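Local coordinates for protein CalG4 (Micromonospora echinospora, PDB 3IA7) that belongs to the GT-B clan, its chain built from two Rossmann-like domains, each around a parallel beta-sheet, at residues A[314-326]-A[337-351]. Numbering follows the deposited sequence.
Sequences FAAGVPLVLVPHF and VIELGLGSVLRPDQL
L322 and L346 form the straightest of the backbone bonds joining strands 320-322 and 343-345: L346 N lies 2.8 Å from L322 O, with 170° at the hydrogen. L322 N in turn donates to S344 O (2.8 Å), and S344 N to L320 O (3.0 Å); L320 N to L342 O is weak. This alternating ladder, with strand directions 20° apart, establishes parallel pairing. Beyond the strand ends, a water accepts from H325 N and donates to L346 O, tying the 3-10 turn 324-326 to L346, just past strand 343-345.

The H325 ring is covered by P348, whose CG sits 3.7 Å from the ring centroid and 13° off the normal, a CH-pi contact; F326 lies against the opposite face. H325 CG sits between backbone N and carbonyl carbon, turning the ring under the proline, while L351 CD1 approaches CE1 obliquely at 3.6 Å. V321 CG1 and V323 CG1 pack on L346. At the other end, F314 CZ presses on L342 CB (3.4 Å), and V337 CG2 meets the ring edge.

Helix 331-339 links the two strands as a beta-alpha-beta crossover, V337 resting on L322 CD1. Strand 298-303 flanks 320-322 on its other edge, helix 353-365 packs on V321 and L346, and helix 367-381 covers F314 and L342.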
loop_
_atom_site.group_PDB
_atom_site.type_symbol
_atom_site.label_atom_id
_atom_site.label_comp_id
_atom_site.label_asym_id
_atom_site.label_seq_id
_atom_site.Cartn_x
_atom_site.Cartn_y
_atom_site.Cartn_z
ATOM N N PHE A 314 -8.670 -4.822 11.250
ATOM C CA PHE A 314 -10.084 -4.520 11.057
ATOM C C PHE A 314 -10.463 -4.178 9.599
ATOM O O PHE A 314 -11.551 -4.529 9.202
ATOM C CB PHE A 314 -10.501 -3.396 11.991
ATOM C CG PHE A 314 -10.366 -3.744 13.455
ATOM C CD1 PHE A 314 -10.393 -5.079 13.902
ATOM C CD2 PHE A 314 -10.200 -2.731 14.367
ATOM C CE1 PHE A 314 -10.290 -5.388 15.266
ATOM C CE2 PHE A 314 -10.099 -2.989 15.693
ATOM C CZ PHE A 314 -10.115 -4.321 16.169
ATOM N N ALA A 315 -9.565 -3.527 8.823
ATOM C CA ALA A 315 -9.796 -3.264 7.373
ATOM C C ALA A 315 -10.168 -4.566 6.648
ATOM O O ALA A 315 -10.904 -4.544 5.674
ATOM C CB ALA A 315 -8.549 -2.647 6.689
ATOM N N ALA A 316 -9.616 -5.680 7.126
ATOM C CA ALA A 316 -9.910 -6.971 6.517
ATOM C C ALA A 316 -11.013 -7.763 7.246
ATOM O O ALA A 316 -11.256 -8.951 6.919
ATOM C CB ALA A 316 -8.614 -7.815 6.364
ATOM N N GLY A 317 -11.633 -7.137 8.252
ATOM C CA GLY A 317 -12.668 -7.794 9.100
ATOM C C GLY A 317 -12.139 -8.962 9.924
ATOM O O GLY A 317 -12.887 -9.885 10.198
ATOM N N VAL A 318 -10.909 -8.873 10.405
ATOM C CA VAL A 318 -10.300 -9.946 11.218
ATOM C C VAL A 318 -10.278 -9.548 12.676
ATOM O O VAL A 318 -9.658 -8.518 13.011
ATOM C CB VAL A 318 -8.837 -10.200 10.800
ATOM C CG1 VAL A 318 -8.145 -11.301 11.657
ATOM C CG2 VAL A 318 -8.805 -10.574 9.314
ATOM N N PRO A 319 -10.877 -10.378 13.539
ATOM C CA PRO A 319 -10.850 -10.082 14.972
ATOM C C PRO A 319 -9.469 -10.337 15.614
ATOM O O PRO A 319 -8.682 -11.135 15.100
ATOM C CB PRO A 319 -11.935 -11.022 15.569
ATOM C CG PRO A 319 -11.966 -12.197 14.649
ATOM C CD PRO A 319 -11.614 -11.629 13.231
ATOM N N LEU A 320 -9.180 -9.671 16.729
ATOM C CA LEU A 320 -7.799 -9.679 17.281
ATOM C C LEU A 320 -7.704 -10.389 18.634
ATOM O O LEU A 320 -8.617 -10.294 19.477
ATOM C CB LEU A 320 -7.304 -8.237 17.457
ATOM C CG LEU A 320 -6.974 -7.425 16.195
ATOM C CD1 LEU A 320 -7.997 -7.656 15.151
ATOM C CD2 LEU A 320 -6.964 -5.965 16.566
ATOM N N VAL A 321 -6.583 -11.073 18.858
ATOM C CA VAL A 321 -6.161 -11.371 20.215
ATOM C C VAL A 321 -4.905 -10.506 20.436
ATOM O O VAL A 321 -3.983 -10.508 19.602
ATOM C CB VAL A 321 -5.859 -12.844 20.438
ATOM C CG1 VAL A 321 -5.410 -13.106 21.899
ATOM C CG2 VAL A 321 -7.126 -13.696 20.093
ATOM N N LEU A 322 -4.936 -9.719 21.500
ATOM C CA LEU A 322 -3.913 -8.718 21.788
ATOM C C LEU A 322 -2.946 -9.189 22.863
ATOM O O LEU A 322 -3.350 -9.802 23.861
ATOM C CB LEU A 322 -4.574 -7.398 22.189
ATOM C CG LEU A 322 -5.292 -6.685 21.015
ATOM C CD1 LEU A 322 -5.518 -5.246 21.322
ATOM C CD2 LEU A 322 -4.581 -6.732 19.659
ATOM N N VAL A 323 -1.666 -8.897 22.652
ATOM C CA VAL A 323 -0.637 -9.080 23.673
ATOM C C VAL A 323 0.108 -7.724 23.820
ATOM O O VAL A 323 1.239 -7.539 23.322
ATOM C CB VAL A 323 0.229 -10.291 23.328
ATOM C CG1 VAL A 323 -0.576 -11.615 23.607
ATOM C CG2 VAL A 323 0.728 -10.270 21.876
ATOM N N PRO A 324 -0.560 -6.741 24.457
ATOM C CA PRO A 324 -0.079 -5.347 24.520
ATOM C C PRO A 324 1.200 -5.114 25.308
ATOM O O PRO A 324 1.831 -4.066 25.128
ATOM C CB PRO A 324 -1.204 -4.594 25.239
ATOM C CG PRO A 324 -2.350 -5.497 25.312
ATOM C CD PRO A 324 -1.858 -6.902 25.145
ATOM N N HIS A 325 1.562 -6.031 26.205
ATOM C CA HIS A 325 2.780 -5.828 26.990
ATOM C C HIS A 325 4.054 -5.816 26.113
ATOM O O HIS A 325 5.125 -5.375 26.558
ATOM C CB HIS A 325 2.877 -6.860 28.111
ATOM C CG HIS A 325 3.283 -8.227 27.653
ATOM N ND1 HIS A 325 2.411 -9.100 27.035
ATOM C CD2 HIS A 325 4.465 -8.884 27.760
ATOM C CE1 HIS A 325 3.044 -10.228 26.766
ATOM N NE2 HIS A 325 4.292 -10.122 27.193
ATOM N N PHE A 326 3.932 -6.286 24.869
ATOM C CA PHE A 326 5.084 -6.308 23.962
ATOM C C PHE A 326 5.402 -4.932 23.388
ATOM O O PHE A 326 6.540 -4.671 23.023
ATOM C CB PHE A 326 4.918 -7.361 22.852
ATOM C CG PHE A 326 5.115 -8.779 23.330
ATOM C CD1 PHE A 326 6.331 -9.186 23.880
ATOM C CD2 PHE A 326 4.083 -9.709 23.236
ATOM C CE1 PHE A 326 6.506 -10.498 24.319
ATOM C CE2 PHE A 326 4.254 -11.020 23.672
ATOM C CZ PHE A 326 5.471 -11.415 24.216
ATOM N N VAL A 337 -9.778 -1.383 21.702
ATOM C CA VAL A 337 -10.226 -2.643 21.109
ATOM C C VAL A 337 -11.034 -3.484 22.108
ATOM O O VAL A 337 -12.098 -3.986 21.769
ATOM C CB VAL A 337 -9.040 -3.437 20.526
ATOM C CG1 VAL A 337 -9.420 -4.842 20.169
ATOM C CG2 VAL A 337 -8.474 -2.668 19.282
ATOM N N ILE A 338 -10.535 -3.624 23.328
ATOM C CA ILE A 338 -11.260 -4.377 24.377
ATOM C C ILE A 338 -12.566 -3.661 24.758
ATOM O O ILE A 338 -13.623 -4.285 24.847
ATOM C CB ILE A 338 -10.365 -4.580 25.642
ATOM C CG1 ILE A 338 -9.034 -5.301 25.327
ATOM C CG2 ILE A 338 -11.138 -5.248 26.795
ATOM C CD1 ILE A 338 -9.092 -6.431 24.275
ATOM N N GLU A 339 -12.495 -2.345 24.942
ATOM C CA GLU A 339 -13.685 -1.532 25.255
ATOM C C GLU A 339 -14.820 -1.685 24.230
ATOM O O GLU A 339 -16.015 -1.738 24.564
ATOM C CB GLU A 339 -13.275 -0.050 25.353
ATOM C CG GLU A 339 -14.288 0.827 26.012
ATOM C CD GLU A 339 -14.069 2.319 25.766
ATOM O OE1 GLU A 339 -13.073 2.711 25.091
ATOM O OE2 GLU A 339 -14.938 3.097 26.256
ATOM N N LEU A 340 -14.452 -1.759 22.970
ATOM C CA LEU A 340 -15.407 -1.915 21.904
ATOM C C LEU A 340 -15.789 -3.373 21.606
ATOM O O LEU A 340 -16.611 -3.628 20.714
ATOM C CB LEU A 340 -14.863 -1.255 20.606
ATOM C CG LEU A 340 -14.698 0.278 20.735
ATOM C CD1 LEU A 340 -14.172 0.843 19.454
ATOM C CD2 LEU A 340 -16.069 0.868 21.073
ATOM N N GLY A 341 -15.147 -4.316 22.266
ATOM C CA GLY A 341 -15.453 -5.749 22.005
ATOM C C GLY A 341 -15.014 -6.226 20.643
ATOM O O GLY A 341 -15.709 -7.027 20.011
ATOM N N LEU A 342 -13.871 -5.713 20.154
ATOM C CA LEU A 342 -13.364 -6.053 18.812
ATOM C C LEU A 342 -12.212 -7.050 18.895
ATOM O O LEU A 342 -11.615 -7.442 17.883
ATOM C CB LEU A 342 -12.842 -4.793 18.077
ATOM C CG LEU A 342 -13.885 -3.678 17.956
ATOM C CD1 LEU A 342 -13.205 -2.404 17.389
ATOM C CD2 LEU A 342 -15.027 -4.157 17.011
ATOM N N GLY A 343 -11.881 -7.440 20.122
ATOM C CA GLY A 343 -10.771 -8.371 20.372
ATOM C C GLY A 343 -10.701 -8.727 21.866
ATOM O O GLY A 343 -11.333 -8.081 22.721
ATOM N N SER A 344 -9.918 -9.747 22.158
ATOM C CA SER A 344 -9.583 -10.115 23.514
ATOM C C SER A 344 -8.096 -9.797 23.794
ATOM O O SER A 344 -7.339 -9.381 22.898
ATOM C CB SER A 344 -9.897 -11.591 23.722
ATOM O OG SER A 344 -9.068 -12.379 22.891
ATOM N N VAL A 345 -7.698 -9.961 25.041
ATOM C CA VAL A 345 -6.348 -9.651 25.459
ATOM C C VAL A 345 -5.778 -10.828 26.253
ATOM O O VAL A 345 -6.482 -11.427 27.058
ATOM C CB VAL A 345 -6.312 -8.331 26.266
ATOM C CG1 VAL A 345 -7.108 -8.432 27.583
ATOM C CG2 VAL A 345 -4.875 -7.885 26.537
ATOM N N LEU A 346 -4.513 -11.173 25.998
ATOM C CA LEU A 346 -3.796 -12.121 26.851
ATOM C C LEU A 346 -2.774 -11.365 27.684
ATOM O O LEU A 346 -2.101 -10.467 27.176
ATOM C CB LEU A 346 -3.068 -13.172 26.024
ATOM C CG LEU A 346 -3.901 -14.262 25.310
ATOM C CD1 LEU A 346 -3.049 -14.972 24.306
ATOM C CD2 LEU A 346 -4.420 -15.237 26.332
ATOM N N ARG A 347 -2.664 -11.732 28.952
ATOM C CA ARG A 347 -1.584 -11.183 29.798
ATOM C C ARG A 347 -0.307 -12.012 29.736
ATOM O O ARG A 347 -0.339 -13.144 29.254
ATOM C CB ARG A 347 -2.032 -10.984 31.258
ATOM C CG ARG A 347 -3.216 -10.016 31.416
ATOM C CD ARG A 347 -3.027 -8.674 30.687
ATOM N NE ARG A 347 -4.239 -7.855 30.753
ATOM C CZ ARG A 347 -4.338 -6.585 30.349
ATOM N NH1 ARG A 347 -3.279 -5.940 29.853
ATOM N NH2 ARG A 347 -5.505 -5.953 30.451
ATOM N N PRO A 348 0.825 -11.433 30.205
ATOM C CA PRO A 348 2.093 -12.146 30.311
ATOM C C PRO A 348 1.978 -13.532 30.955
ATOM O O PRO A 348 2.632 -14.461 30.477
ATOM C CB PRO A 348 2.937 -11.212 31.194
ATOM C CG PRO A 348 2.475 -9.872 30.810
ATOM C CD PRO A 348 0.980 -10.024 30.644
ATOM N N ASP A 349 1.169 -13.693 32.005
ATOM C CA ASP A 349 1.027 -15.031 32.598
ATOM C C ASP A 349 0.127 -15.989 31.813
ATOM O O ASP A 349 -0.018 -17.146 32.169
ATOM C CB ASP A 349 0.688 -15.037 34.104
ATOM C CG ASP A 349 -0.248 -13.902 34.559
ATOM O OD1 ASP A 349 -0.855 -13.154 33.760
ATOM O OD2 ASP A 349 -0.357 -13.756 35.799
ATOM N N GLN A 350 -0.433 -15.516 30.710
ATOM C CA GLN A 350 -1.417 -16.287 29.972
ATOM C C GLN A 350 -0.874 -16.773 28.625
ATOM O O GLN A 350 -1.629 -17.000 27.699
ATOM C CB GLN A 350 -2.711 -15.466 29.840
ATOM C CG GLN A 350 -3.186 -14.955 31.207
ATOM C CD GLN A 350 -4.374 -13.997 31.202
ATOM O OE1 GLN A 350 -4.413 -13.032 30.452
ATOM N NE2 GLN A 350 -5.332 -14.248 32.106
ATOM N N LEU A 351 0.446 -16.948 28.535
ATOM C CA LEU A 351 1.127 -17.214 27.257
ATOM C C LEU A 351 1.714 -18.623 27.069
ATOM O O LEU A 351 2.566 -18.823 26.198
ATOM C CB LEU A 351 2.255 -16.196 27.050
ATOM C CG LEU A 351 1.863 -14.724 27.130
ATOM C CD1 LEU A 351 3.143 -13.843 27.149
ATOM C CD2 LEU A 351 0.905 -14.396 25.985
HETATM O O HOH W 1 -0.020 -8.541 27.301
#